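Local structure of pyridine nucleotide-disulfide oxidoreductase-like protein (Myceliophthora thermophila, 5MQ6) at residues L84-L92 / G116-W124; L130-P141 / S152-H163. The protein uses FAD and NADPH to insert one oxygen atom beside the carbonyl of ketones, especially bulky polycyclic ones, turning them into esters or lactones. One frame throughout, in Å; residues are numbered along the deposited sequence. Where two conformers were deposited one is given.

Contact 1: residues L84-L92 / G116-W124; sequences LGAGYGGLL and GGFGGTWWW. With FAD (flavin-adenine dinucleotide), chain B.
Tyr-88 and Trp-122 meet beside the bound FAD, their side chains crossing at about a right angle. Tyr-88 CE2 lies 3.6 Å from Trp-122 CD1, and the phenol plane and that of the indole's five-membered ring meet obliquely, at 41°. With its CG anti to the carbonyl carbon (chi1 -50°), Trp-122 sends the indole back across Thr-121, whose CG2 lies over the centre of one face. The far rim of the indole then reaches the flavin, CH2 lying 3.7 Å from FAD N5, while its NE1 hydrogen-bonds to Tyr-139 OH.

A second, mainly apolar meeting involves Phe-118. Its CD1 corner is shared by Ala-86 CB and Leu-91 CD2, the leucine branch crossing the phenyl at about a right angle, 3.9 Å from CD1; Ala-86 O sits at the ring edge, near its plane. Between the two groups the backbones close in: Gly-119 N donates to Ala-86 O at 2.9 Å, nearly straight at the hydrogen (174°) though approaching from above the carbonyl plane. Gly-87 CA comes within 3.4 Å of Gly-120 N, an approach that two glycines permit.

The result is a diphosphate cradle. Gly-89 N donates to FAD O1P, and Thr-121 N reaches FAD O2A at 2.9 Å. A water held by Tyr-88 N also contacts FAD O2A. Farther along, Trp-124 NE1 binds the ribose O3B at 3.0 Å. Gly-85, Gly-87 and Gly-90 match the Rossmann-type GxGxxG turn, here joining strand 78-84 to helix 88-99. Asp-113, just past strand 109-112, holds Ala-86 N, and helix 157-170 covers Tyr-88, Phe-118 and Trp-122.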
loop_
_atom_site.group_PDB
_atom_site.type_symbol
_atom_site.label_atom_id
_atom_site.label_comp_id
_atom_site.label_asym_id
_atom_site.label_seq_id
_atom_site.Cartn_x
_atom_site.Cartn_y
_atom_site.Cartn_z
ATOM N N LEU A 84 11.596 -7.226 8.875
ATOM C CA LEU A 84 11.553 -7.417 7.433
ATOM C C LEU A 84 10.915 -6.181 6.871
ATOM O O LEU A 84 9.759 -5.853 7.183
ATOM C CB LEU A 84 10.752 -8.662 7.059
ATOM C CG LEU A 84 10.787 -9.228 5.645
ATOM C CD1 LEU A 84 10.295 -10.664 5.592
ATOM C CD2 LEU A 84 9.823 -8.473 4.763
ATOM N N GLY A 85 11.717 -5.445 6.111
ATOM C CA GLY A 85 11.335 -4.194 5.568
ATOM C C GLY A 85 12.045 -3.007 6.207
ATOM O O GLY A 85 12.024 -2.882 7.412
ATOM N N ALA A 86 12.567 -2.131 5.367
ATOM C CA ALA A 86 13.307 -0.981 5.730
ATOM C C ALA A 86 12.649 0.290 5.123
ATOM O O ALA A 86 13.278 1.358 4.988
ATOM C CB ALA A 86 14.721 -1.166 5.253
ATOM N N GLY A 87 11.352 0.185 4.824
ATOM C CA GLY A 87 10.590 1.364 4.481
ATOM C C GLY A 87 10.168 2.093 5.757
ATOM O O GLY A 87 10.696 1.830 6.838
ATOM N N TYR A 88 9.221 3.028 5.629
ATOM C CA TYR A 88 8.716 3.790 6.780
ATOM C C TYR A 88 8.183 2.875 7.875
ATOM O O TYR A 88 8.341 3.154 9.055
ATOM C CB TYR A 88 7.644 4.816 6.408
ATOM C CG TYR A 88 8.156 6.028 5.685
ATOM C CD1 TYR A 88 9.471 6.479 5.804
ATOM C CD2 TYR A 88 7.302 6.799 4.899
ATOM C CE1 TYR A 88 9.909 7.643 5.108
ATOM C CE2 TYR A 88 7.741 7.932 4.266
ATOM C CZ TYR A 88 9.032 8.363 4.369
ATOM O OH TYR A 88 9.417 9.531 3.768
ATOM N N GLY A 89 7.554 1.788 7.500
ATOM C CA GLY A 89 7.093 0.850 8.498
ATOM C C GLY A 89 8.156 0.187 9.331
ATOM O O GLY A 89 8.081 0.177 10.539
ATOM N N GLY A 90 9.128 -0.430 8.687
ATOM C CA GLY A 90 10.214 -1.007 9.423
ATOM C C GLY A 90 11.037 -0.009 10.190
ATOM O O GLY A 90 11.525 -0.309 11.297
ATOM N N LEU A 91 11.240 1.169 9.597
ATOM C CA LEU A 91 11.888 2.235 10.357
ATOM C C LEU A 91 11.133 2.588 11.650
ATOM O O LEU A 91 11.767 2.769 12.682
ATOM C CB LEU A 91 12.100 3.468 9.517
ATOM C CG LEU A 91 13.147 3.367 8.403
ATOM C CD1 LEU A 91 12.913 4.545 7.486
ATOM C CD2 LEU A 91 14.536 3.364 9.030
ATOM N N LEU A 92 9.810 2.752 11.566
ATOM C CA LEU A 92 9.018 2.974 12.758
ATOM C C LEU A 92 9.180 1.884 13.784
ATOM O O LEU A 92 9.286 2.159 14.999
ATOM C CB LEU A 92 7.555 3.104 12.386
ATOM C CG LEU A 92 7.218 4.515 12.003
ATOM C CD1 LEU A 92 5.801 4.523 11.291
ATOM C CD2 LEU A 92 7.236 5.416 13.287
ATOM N N GLY A 116 17.753 -1.860 -2.284
ATOM C CA GLY A 116 19.195 -1.533 -2.120
ATOM C C GLY A 116 19.535 -0.527 -1.041
ATOM O O GLY A 116 20.730 -0.175 -0.782
ATOM N N GLY A 117 18.505 -0.050 -0.363
ATOM C CA GLY A 117 18.697 0.929 0.669
ATOM C C GLY A 117 17.363 1.187 1.378
ATOM O O GLY A 117 16.368 0.538 1.095
ATOM N N PHE A 118 17.376 2.150 2.290
ATOM C CA PHE A 118 16.194 2.487 3.079
ATOM C C PHE A 118 15.113 3.137 2.229
ATOM O O PHE A 118 15.405 3.771 1.206
ATOM C CB PHE A 118 16.535 3.427 4.230
ATOM C CG PHE A 118 17.437 2.814 5.253
ATOM C CD1 PHE A 118 16.888 1.994 6.230
ATOM C CD2 PHE A 118 18.806 3.079 5.282
ATOM C CE1 PHE A 118 17.652 1.409 7.207
ATOM C CE2 PHE A 118 19.628 2.510 6.324
ATOM C CZ PHE A 118 19.014 1.661 7.258
ATOM N N GLY A 119 13.875 3.002 2.681
ATOM C CA GLY A 119 12.794 3.763 2.070
ATOM C C GLY A 119 11.592 2.975 1.574
ATOM O O GLY A 119 10.557 3.546 1.417
ATOM N N GLY A 120 11.751 1.664 1.324
ATOM C CA GLY A 120 10.697 0.847 0.775
ATOM C C GLY A 120 10.121 1.450 -0.530
ATOM O O GLY A 120 10.863 1.708 -1.510
ATOM N N THR A 121 8.815 1.650 -0.533
ATOM C CA THR A 121 8.142 2.402 -1.575
ATOM C C THR A 121 8.969 3.560 -2.200
ATOM O O THR A 121 9.019 3.676 -3.433
ATOM C CB THR A 121 6.833 2.987 -1.005
ATOM O OG1 THR A 121 5.958 1.925 -0.574
ATOM C CG2 THR A 121 6.101 3.830 -2.051
ATOM N N TRP A 122 9.545 4.389 -1.325
ATOM C CA TRP A 122 10.305 5.594 -1.712
ATOM C C TRP A 122 11.750 5.306 -2.201
ATOM O O TRP A 122 12.421 6.219 -2.710
ATOM C CB TRP A 122 10.269 6.665 -0.573
ATOM C CG TRP A 122 8.832 6.862 -0.155
ATOM C CD1 TRP A 122 8.274 6.512 0.999
ATOM C CD2 TRP A 122 7.760 7.308 -0.998
ATOM N NE1 TRP A 122 6.894 6.719 0.966
ATOM C CE2 TRP A 122 6.562 7.212 -0.250
ATOM C CE3 TRP A 122 7.694 7.757 -2.313
ATOM C CZ2 TRP A 122 5.326 7.562 -0.760
ATOM C CZ3 TRP A 122 6.457 8.144 -2.814
ATOM C CH2 TRP A 122 5.280 8.028 -2.038
ATOM N N TRP A 123 12.218 4.076 -1.958
ATOM C CA TRP A 123 13.457 3.565 -2.549
ATOM C C TRP A 123 13.138 3.133 -3.991
ATOM O O TRP A 123 13.812 3.509 -4.897
ATOM C CB TRP A 123 14.045 2.333 -1.788
ATOM C CG TRP A 123 15.162 1.774 -2.529
ATOM C CD1 TRP A 123 15.096 0.817 -3.513
ATOM C CD2 TRP A 123 16.546 2.191 -2.466
ATOM N NE1 TRP A 123 16.354 0.643 -4.064
ATOM C CE2 TRP A 123 17.245 1.485 -3.472
ATOM C CE3 TRP A 123 17.229 3.120 -1.720
ATOM C CZ2 TRP A 123 18.646 1.585 -3.656
ATOM C CZ3 TRP A 123 18.640 3.234 -1.894
ATOM C CH2 TRP A 123 19.311 2.484 -2.891
ATOM N N TRP A 124 12.130 2.299 -4.171
ATOM C CA TRP A 124 11.855 1.694 -5.468
ATOM C C TRP A 124 11.280 2.637 -6.532
ATOM O O TRP A 124 11.728 2.659 -7.651
ATOM C CB TRP A 124 10.936 0.540 -5.284
ATOM C CG TRP A 124 11.419 -0.624 -4.476
ATOM C CD1 TRP A 124 11.003 -0.961 -3.250
ATOM C CD2 TRP A 124 12.272 -1.711 -4.912
ATOM N NE1 TRP A 124 11.586 -2.129 -2.846
ATOM C CE2 TRP A 124 12.355 -2.617 -3.858
ATOM C CE3 TRP A 124 12.984 -1.970 -6.056
ATOM C CZ2 TRP A 124 13.141 -3.753 -3.912
ATOM C CZ3 TRP A 124 13.754 -3.136 -6.121
ATOM C CH2 TRP A 124 13.811 -4.007 -5.058
HETATM P PA FAD B . 7.058 -0.658 1.982
HETATM O O1A FAD B . 6.415 -1.399 0.856
HETATM O O2A FAD B . 7.344 0.829 1.878
HETATM O O5B FAD B . 8.450 -1.384 2.319
HETATM C C5B FAD B . 8.496 -2.765 2.458
HETATM C C4B FAD B . 9.812 -3.258 1.892
HETATM O O4B FAD B . 9.919 -4.648 2.253
HETATM C C3B FAD B . 9.959 -3.185 0.375
HETATM O O3B FAD B . 11.230 -2.690 0.041
HETATM C C2B FAD B . 9.824 -4.616 -0.067
HETATM O O2B FAD B . 10.531 -4.886 -1.253
HETATM C C1B FAD B . 10.388 -5.348 1.131
HETATM N N9A FAD B . 9.986 -6.732 1.186
HETATM C C8A FAD B . 8.712 -7.214 1.124
HETATM N N7A FAD B . 8.772 -8.542 1.167
HETATM C C5A FAD B . 10.050 -8.950 1.236
HETATM C C6A FAD B . 10.724 -10.257 1.340
HETATM N N6A FAD B . 10.126 -11.430 1.332
HETATM N N1A FAD B . 12.022 -10.171 1.471
HETATM C C2A FAD B . 12.706 -9.002 1.458
HETATM N N3A FAD B . 12.211 -7.789 1.363
HETATM C C4A FAD B . 10.850 -7.740 1.226
HETATM N N1 FAD B . 0.365 5.492 1.077
HETATM C C2 FAD B . -0.093 6.605 1.740
HETATM O O2 FAD B . -0.624 6.502 2.838
HETATM N N3 FAD B . 0.034 7.824 1.196
HETATM C C4 FAD B . 0.609 7.965 -0.009
HETATM O O4 FAD B . 0.702 9.103 -0.449
HETATM C C4X FAD B . 1.132 6.840 -0.803
HETATM N N5 FAD B . 1.704 6.941 -2.049
HETATM C C5X FAD B . 2.136 5.807 -2.654
HETATM C C6 FAD B . 2.746 5.873 -4.000
HETATM C C7 FAD B . 3.180 4.585 -4.574
HETATM C C7M FAD B . 3.823 4.533 -5.941
HETATM C C8 FAD B . 3.000 3.282 -3.870
HETATM C C8M FAD B . 3.450 1.943 -4.451
HETATM C C9 FAD B . 2.415 3.259 -2.619
HETATM C C9A FAD B . 1.981 4.463 -1.994
HETATM N N10 FAD B . 1.371 4.371 -0.731
HETATM C C10 FAD B . 0.965 5.558 -0.114
HETATM C "C1'" FAD B . 1.250 3.095 0.010
HETATM C "C2'" FAD B . 2.679 2.830 0.643
HETATM O "O2'" FAD B . 3.104 1.505 0.295
HETATM C "C3'" FAD B . 2.761 3.059 2.192
HETATM O "O3'" FAD B . 2.405 4.412 2.485
HETATM C "C4'" FAD B . 4.149 2.911 2.861
HETATM O "O4'" FAD B . 5.292 3.493 2.093
HETATM C "C5'" FAD B . 4.413 1.429 3.197
HETATM O "O5'" FAD B . 5.505 1.399 4.168
HETATM P P FAD B . 5.951 -0.109 4.561
HETATM O O1P FAD B . 7.388 0.059 5.178
HETATM O O2P FAD B . 4.766 -0.720 5.322
HETATM O O3P FAD B . 5.986 -0.946 3.144
HETATM O O HOH W 1 8.016 3.199 2.885
#

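Contact 2: residues L130-P141 / S152-H163; sequences LHCDVESYSYMP and SKYAAGPELLEH. With FAD (flavin-adenine dinucleotide), chain B.
Met-140 drives its thioether between Leu-160 and His-163, and this is the tightly packed part of the contact. CG rests 3.8 Å from Leu-160 CD2, and the bend at chi3 (69°) turns the methyl CE onto His-163 CB at 3.5 Å. Beyond it, His-163 NE2 donates to Pro-141 O over 2.6 Å, straight to within 6° and in both the imidazole and carbonyl planes, which fixes the ring's rotation. Cys-132 CB packs on the other methyl of Leu-160, CD1.

A single bridge between His-131 and Ala-156 joins the backbones: Cys-132 N donates to Ala-155 O and Gly-157 N to Leu-130 O. These two bridged residues, with Ser-152, form the partly exposed side. There the His-131 ring receives Ala-156 CB over one face, a CH-pi contact 4.0 Å from the centroid, and ND1 turns back to Gly-129. At Ser-152, polar bonds replace apolar packing; its carbonyl takes Ser-136 OG at 2.8 Å, in the carbonyl plane. Nearby but buried, Lys-153 NZ forms a salt bridge with the anti lone pair of Glu-135 OE2 (2.7 Å), and Arg-332 pairs with the same oxygen.

On the flavin side, Asp-133 N donates to FAD O4 and Tyr-139 OH shares a hydrogen bond with FAD O3' at 2.9 Å; the contact thus backs a segment that holds the pyrimidine end through Asp-133 and the ribityl chain through Tyr-139. Asp-133 is also salt-bridged to Arg-426. Helix 328-340 lies against Val-134 and Tyr-137, while helices 88-99 and 121-124 pack on His-163 and Leu-160 respectively.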
loop_
_atom_site.group_PDB
_atom_site.type_symbol
_atom_site.label_atom_id
_atom_site.label_comp_id
_atom_site.label_asym_id
_atom_site.label_seq_id
_atom_site.Cartn_x
_atom_site.Cartn_y
_atom_site.Cartn_z
ATOM N N LEU A 130 6.514 11.773 -9.187
ATOM C CA LEU A 130 6.053 11.082 -8.008
ATOM C C LEU A 130 5.940 11.986 -6.793
ATOM O O LEU A 130 6.852 12.696 -6.441
ATOM C CB LEU A 130 6.927 9.892 -7.705
ATOM C CG LEU A 130 6.777 9.162 -6.337
ATOM C CD1 LEU A 130 5.523 8.335 -6.334
ATOM C CD2 LEU A 130 8.012 8.253 -6.141
ATOM N N HIS A 131 4.777 11.940 -6.178
ATOM C CA HIS A 131 4.501 12.590 -4.927
ATOM C C HIS A 131 3.627 11.695 -4.045
ATOM O O HIS A 131 2.860 10.885 -4.547
ATOM C CB HIS A 131 3.697 13.898 -5.159
ATOM C CG HIS A 131 4.489 14.990 -5.801
ATOM N ND1 HIS A 131 4.853 14.949 -7.131
ATOM C CD2 HIS A 131 5.024 16.126 -5.291
ATOM C CE1 HIS A 131 5.540 16.038 -7.425
ATOM N NE2 HIS A 131 5.662 16.769 -6.329
ATOM N N CYS A 132 3.733 11.814 -2.741
ATOM C CA CYS A 132 2.782 11.225 -1.814
ATOM C C CYS A 132 1.432 11.931 -2.099
ATOM O O CYS A 132 1.431 13.128 -2.389
ATOM C CB CYS A 132 3.273 11.451 -0.351
ATOM S SG CYS A 132 3.516 13.133 0.340
ATOM N N ASP A 133 0.341 11.210 -2.002
ATOM C CA ASP A 133 -1.026 11.701 -2.241
ATOM C C ASP A 133 -1.706 12.164 -0.980
ATOM O O ASP A 133 -2.721 12.860 -1.067
ATOM C CB ASP A 133 -1.870 10.675 -3.069
ATOM C CG ASP A 133 -2.043 9.268 -2.339
ATOM O OD1 ASP A 133 -1.656 9.189 -1.114
ATOM O OD2 ASP A 133 -2.592 8.264 -2.966
ATOM N N VAL A 134 -1.112 11.894 0.194
ATOM C CA VAL A 134 -1.581 12.418 1.437
ATOM C C VAL A 134 -0.665 13.611 1.786
ATOM O O VAL A 134 0.561 13.547 1.544
ATOM C CB VAL A 134 -1.500 11.351 2.518
ATOM C CG1 VAL A 134 -1.729 11.884 3.903
ATOM C CG2 VAL A 134 -2.522 10.308 2.178
ATOM N N GLU A 135 -1.242 14.657 2.370
ATOM C CA GLU A 135 -0.423 15.763 2.920
ATOM C C GLU A 135 0.871 15.279 3.615
ATOM O O GLU A 135 0.819 14.480 4.553
ATOM C CB GLU A 135 -1.244 16.557 3.937
ATOM C CG GLU A 135 -0.613 17.854 4.471
ATOM C CD GLU A 135 -1.288 18.372 5.672
ATOM O OE1 GLU A 135 -1.176 17.645 6.718
ATOM O OE2 GLU A 135 -1.895 19.528 5.595
ATOM N N SER A 136 1.987 15.881 3.228
ATOM C CA SER A 136 3.303 15.640 3.807
ATOM C C SER A 136 3.332 15.716 5.330
ATOM O O SER A 136 3.972 14.835 6.000
ATOM C CB SER A 136 4.305 16.594 3.157
ATOM O OG SER A 136 4.145 17.859 3.711
ATOM N N TYR A 137 2.663 16.731 5.903
ATOM C CA TYR A 137 2.670 16.953 7.358
ATOM C C TYR A 137 1.949 15.819 8.113
ATOM O O TYR A 137 2.206 15.572 9.275
ATOM C CB TYR A 137 2.123 18.375 7.803
ATOM C CG TYR A 137 2.442 19.525 6.790
ATOM C CD1 TYR A 137 3.762 19.815 6.432
ATOM C CD2 TYR A 137 1.432 20.220 6.162
ATOM C CE1 TYR A 137 4.067 20.765 5.459
ATOM C CE2 TYR A 137 1.694 21.164 5.208
ATOM C CZ TYR A 137 3.010 21.472 4.871
ATOM O OH TYR A 137 3.280 22.421 3.926
ATOM N N SER A 138 1.044 15.148 7.428
ATOM C CA SER A 138 0.282 14.030 7.971
ATOM C C SER A 138 0.917 12.689 7.691
ATOM O O SER A 138 0.762 11.762 8.484
ATOM C CB SER A 138 -1.159 14.123 7.420
ATOM O OG SER A 138 -1.798 15.277 8.081
ATOM N N TYR A 139 1.666 12.605 6.591
ATOM C CA TYR A 139 2.191 11.354 6.068
ATOM C C TYR A 139 3.614 11.042 6.515
ATOM O O TYR A 139 3.885 9.937 6.962
ATOM C CB TYR A 139 2.112 11.326 4.553
ATOM C CG TYR A 139 2.678 10.043 4.011
ATOM C CD1 TYR A 139 1.980 8.859 4.131
ATOM C CD2 TYR A 139 3.878 10.038 3.339
ATOM C CE1 TYR A 139 2.515 7.659 3.633
ATOM C CE2 TYR A 139 4.446 8.893 2.854
ATOM C CZ TYR A 139 3.777 7.683 3.018
ATOM O OH TYR A 139 4.352 6.538 2.516
ATOM N N MET A 140 4.534 12.003 6.387
ATOM C CA MET A 140 5.937 11.736 6.727
ATOM C C MET A 140 6.054 11.386 8.227
ATOM O O MET A 140 5.569 12.094 9.073
ATOM C CB MET A 140 6.816 12.883 6.328
ATOM C CG MET A 140 6.624 13.240 4.834
ATOM S SD MET A 140 7.676 14.600 4.277
ATOM C CE MET A 140 9.319 13.870 4.327
ATOM N N PRO A 141 6.605 10.258 8.556
ATOM C CA PRO A 141 6.742 9.903 9.952
ATOM C C PRO A 141 7.717 10.704 10.750
ATOM O O PRO A 141 8.725 11.173 10.230
ATOM C CB PRO A 141 7.301 8.490 9.946
ATOM C CG PRO A 141 7.500 8.104 8.542
ATOM C CD PRO A 141 6.970 9.177 7.631
ATOM N N SER A 152 6.829 21.343 0.954
ATOM C CA SER A 152 5.520 21.552 0.293
ATOM C C SER A 152 4.378 20.808 1.012
ATOM O O SER A 152 4.600 19.983 1.978
ATOM C CB SER A 152 5.599 21.071 -1.130
ATOM O OG SER A 152 6.644 21.753 -1.820
ATOM N N LYS A 153 3.168 21.097 0.543
ATOM C CA LYS A 153 1.970 20.404 1.030
ATOM C C LYS A 153 1.971 18.887 0.741
ATOM O O LYS A 153 1.473 18.169 1.524
ATOM C CB LYS A 153 0.656 21.001 0.529
ATOM C CG LYS A 153 -0.537 20.426 1.315
ATOM C CD LYS A 153 -1.579 21.460 1.669
ATOM C CE LYS A 153 -2.862 20.927 2.257
ATOM N NZ LYS A 153 -2.966 21.242 3.740
ATOM N N TYR A 154 2.485 18.495 -0.402
ATOM C CA TYR A 154 2.635 17.156 -0.879
ATOM C C TYR A 154 4.133 16.986 -1.207
ATOM O O TYR A 154 4.727 17.726 -2.026
ATOM C CB TYR A 154 1.773 16.921 -2.098
ATOM C CG TYR A 154 0.326 17.255 -1.741
ATOM C CD1 TYR A 154 -0.400 16.433 -0.806
ATOM C CD2 TYR A 154 -0.279 18.421 -2.199
ATOM C CE1 TYR A 154 -1.667 16.762 -0.385
ATOM C CE2 TYR A 154 -1.542 18.772 -1.727
ATOM C CZ TYR A 154 -2.242 17.936 -0.877
ATOM O OH TYR A 154 -3.472 18.268 -0.444
ATOM N N ALA A 155 4.728 15.980 -0.593
ATOM C CA ALA A 155 6.140 15.655 -0.824
ATOM C C ALA A 155 6.411 14.912 -2.100
ATOM O O ALA A 155 5.709 13.960 -2.456
ATOM C CB ALA A 155 6.683 14.825 0.380
ATOM N N ALA A 156 7.505 15.287 -2.766
ATOM C CA ALA A 156 8.017 14.530 -3.931
ATOM C C ALA A 156 8.924 13.326 -3.454
ATOM O O ALA A 156 9.392 13.305 -2.326
ATOM C CB ALA A 156 8.782 15.439 -4.869
ATOM N N GLY A 157 9.077 12.331 -4.320
ATOM C CA GLY A 157 9.871 11.152 -4.074
ATOM C C GLY A 157 11.152 11.443 -3.349
ATOM O O GLY A 157 11.381 10.886 -2.262
ATOM N N PRO A 158 12.010 12.292 -3.933
ATOM C CA PRO A 158 13.315 12.576 -3.361
ATOM C C PRO A 158 13.282 13.073 -1.964
ATOM O O PRO A 158 14.106 12.661 -1.164
ATOM C CB PRO A 158 13.864 13.654 -4.292
ATOM C CG PRO A 158 13.329 13.202 -5.636
ATOM C CD PRO A 158 11.913 12.801 -5.322
ATOM N N GLU A 159 12.347 13.955 -1.643
ATOM C CA GLU A 159 12.207 14.402 -0.287
ATOM C C GLU A 159 11.789 13.226 0.653
ATOM O O GLU A 159 12.205 13.172 1.834
ATOM C CB GLU A 159 11.192 15.503 -0.257
ATOM C CG GLU A 159 10.964 16.024 1.103
ATOM C CD GLU A 159 10.120 17.270 1.147
ATOM O OE1 GLU A 159 9.296 17.378 0.216
ATOM O OE2 GLU A 159 10.279 18.056 2.147
ATOM N N LEU A 160 10.997 12.314 0.106
ATOM C CA LEU A 160 10.514 11.175 0.852
ATOM C C LEU A 160 11.583 10.166 1.149
ATOM O O LEU A 160 11.674 9.636 2.274
ATOM C CB LEU A 160 9.306 10.479 0.186
ATOM C CG LEU A 160 8.095 11.398 0.289
ATOM C CD1 LEU A 160 7.030 11.034 -0.708
ATOM C CD2 LEU A 160 7.537 11.476 1.627
ATOM N N LEU A 161 12.379 9.910 0.141
ATOM C CA LEU A 161 13.520 9.040 0.291
ATOM C C LEU A 161 14.593 9.637 1.256
ATOM O O LEU A 161 15.116 8.939 2.190
ATOM C CB LEU A 161 14.056 8.716 -1.080
ATOM C CG LEU A 161 15.341 7.909 -1.165
ATOM C CD1 LEU A 161 15.071 6.541 -0.566
ATOM C CD2 LEU A 161 15.728 7.659 -2.637
ATOM N N GLU A 162 14.867 10.928 1.089
ATOM C CA GLU A 162 15.816 11.568 1.950
ATOM C C GLU A 162 15.347 11.490 3.441
ATOM O O GLU A 162 16.154 11.328 4.351
ATOM C CB GLU A 162 16.087 12.998 1.458
ATOM C CG GLU A 162 16.755 13.927 2.477
ATOM C CD GLU A 162 16.773 15.388 1.978
ATOM O OE1 GLU A 162 16.062 16.285 2.510
ATOM O OE2 GLU A 162 17.470 15.646 0.998
ATOM N N HIS A 163 14.044 11.584 3.683
ATOM C CA HIS A 163 13.543 11.517 5.032
ATOM C C HIS A 163 13.750 10.126 5.672
ATOM O O HIS A 163 14.076 10.056 6.878
ATOM C CB HIS A 163 12.118 11.918 5.099
ATOM C CG HIS A 163 11.589 12.004 6.487
ATOM N ND1 HIS A 163 12.067 12.918 7.418
ATOM C CD2 HIS A 163 10.563 11.360 7.089
ATOM C CE1 HIS A 163 11.365 12.829 8.532
ATOM N NE2 HIS A 163 10.431 11.908 8.356
HETATM P PA FAD B . 7.058 -0.658 1.982
HETATM O O1A FAD B . 6.415 -1.399 0.856
HETATM O O2A FAD B . 7.344 0.829 1.878
HETATM O O5B FAD B . 8.450 -1.384 2.319
HETATM C C5B FAD B . 8.496 -2.765 2.458
HETATM C C4B FAD B . 9.812 -3.258 1.892
HETATM O O4B FAD B . 9.919 -4.648 2.253
HETATM C C3B FAD B . 9.959 -3.185 0.375
HETATM O O3B FAD B . 11.230 -2.690 0.041
HETATM C C2B FAD B . 9.824 -4.616 -0.067
HETATM O O2B FAD B . 10.531 -4.886 -1.253
HETATM C C1B FAD B . 10.388 -5.348 1.131
HETATM N N9A FAD B . 9.986 -6.732 1.186
HETATM C C8A FAD B . 8.712 -7.214 1.124
HETATM N N7A FAD B . 8.772 -8.542 1.167
HETATM C C5A FAD B . 10.050 -8.950 1.236
HETATM C C6A FAD B . 10.724 -10.257 1.340
HETATM N N6A FAD B . 10.126 -11.430 1.332
HETATM N N1A FAD B . 12.022 -10.171 1.471
HETATM C C2A FAD B . 12.706 -9.002 1.458
HETATM N N3A FAD B . 12.211 -7.789 1.363
HETATM C C4A FAD B . 10.850 -7.740 1.226
HETATM N N1 FAD B . 0.365 5.492 1.077
HETATM C C2 FAD B . -0.093 6.605 1.740
HETATM O O2 FAD B . -0.624 6.502 2.838
HETATM N N3 FAD B . 0.034 7.824 1.196
HETATM C C4 FAD B . 0.609 7.965 -0.009
HETATM O O4 FAD B . 0.702 9.103 -0.449
HETATM C C4X FAD B . 1.132 6.840 -0.803
HETATM N N5 FAD B . 1.704 6.941 -2.049
HETATM C C5X FAD B . 2.136 5.807 -2.654
HETATM C C6 FAD B . 2.746 5.873 -4.000
HETATM C C7 FAD B . 3.180 4.585 -4.574
HETATM C C7M FAD B . 3.823 4.533 -5.941
HETATM C C8 FAD B . 3.000 3.282 -3.870
HETATM C C8M FAD B . 3.450 1.943 -4.451
HETATM C C9 FAD B . 2.415 3.259 -2.619
HETATM C C9A FAD B . 1.981 4.463 -1.994
HETATM N N10 FAD B . 1.371 4.371 -0.731
HETATM C C10 FAD B . 0.965 5.558 -0.114
HETATM C "C1'" FAD B . 1.250 3.095 0.010
HETATM C "C2'" FAD B . 2.679 2.830 0.643
HETATM O "O2'" FAD B . 3.104 1.505 0.295
HETATM C "C3'" FAD B . 2.761 3.059 2.192
HETATM O "O3'" FAD B . 2.405 4.412 2.485
HETATM C "C4'" FAD B . 4.149 2.911 2.861
HETATM O "O4'" FAD B . 5.292 3.493 2.093
HETATM C "C5'" FAD B . 4.413 1.429 3.197
HETATM O "O5'" FAD B . 5.505 1.399 4.168
HETATM P P FAD B . 5.951 -0.109 4.561
HETATM O O1P FAD B . 7.388 0.059 5.178
HETATM O O2P FAD B . 4.766 -0.720 5.322
HETATM O O3P FAD B . 5.986 -0.946 3.144
#

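From the N terminus, strand 78-84 leads into residues 84-92, and the chain runs through helix 88-99 and strand 109-112 before residues 116-124 return to close contact 1. Only then does contact 2 open: residues 130-141 follow shortly, and an eleven-residue step containing helix 143-146 brings back 152-163. The two closures are therefore in series, neither nested nor crossed. They nevertheless touch in space, with Tyr-88 OH 2.7 Å from Leu-160 O, a probable hydrogen bond, and at the Trp-122 and Tyr-139 pair. Contact 1 mainly serves the diphosphate and adenosine ribose of FAD, contact 2 the pyrimidine end of the flavin; they overlap at the ribityl chain, and helix 157-170 ties them together.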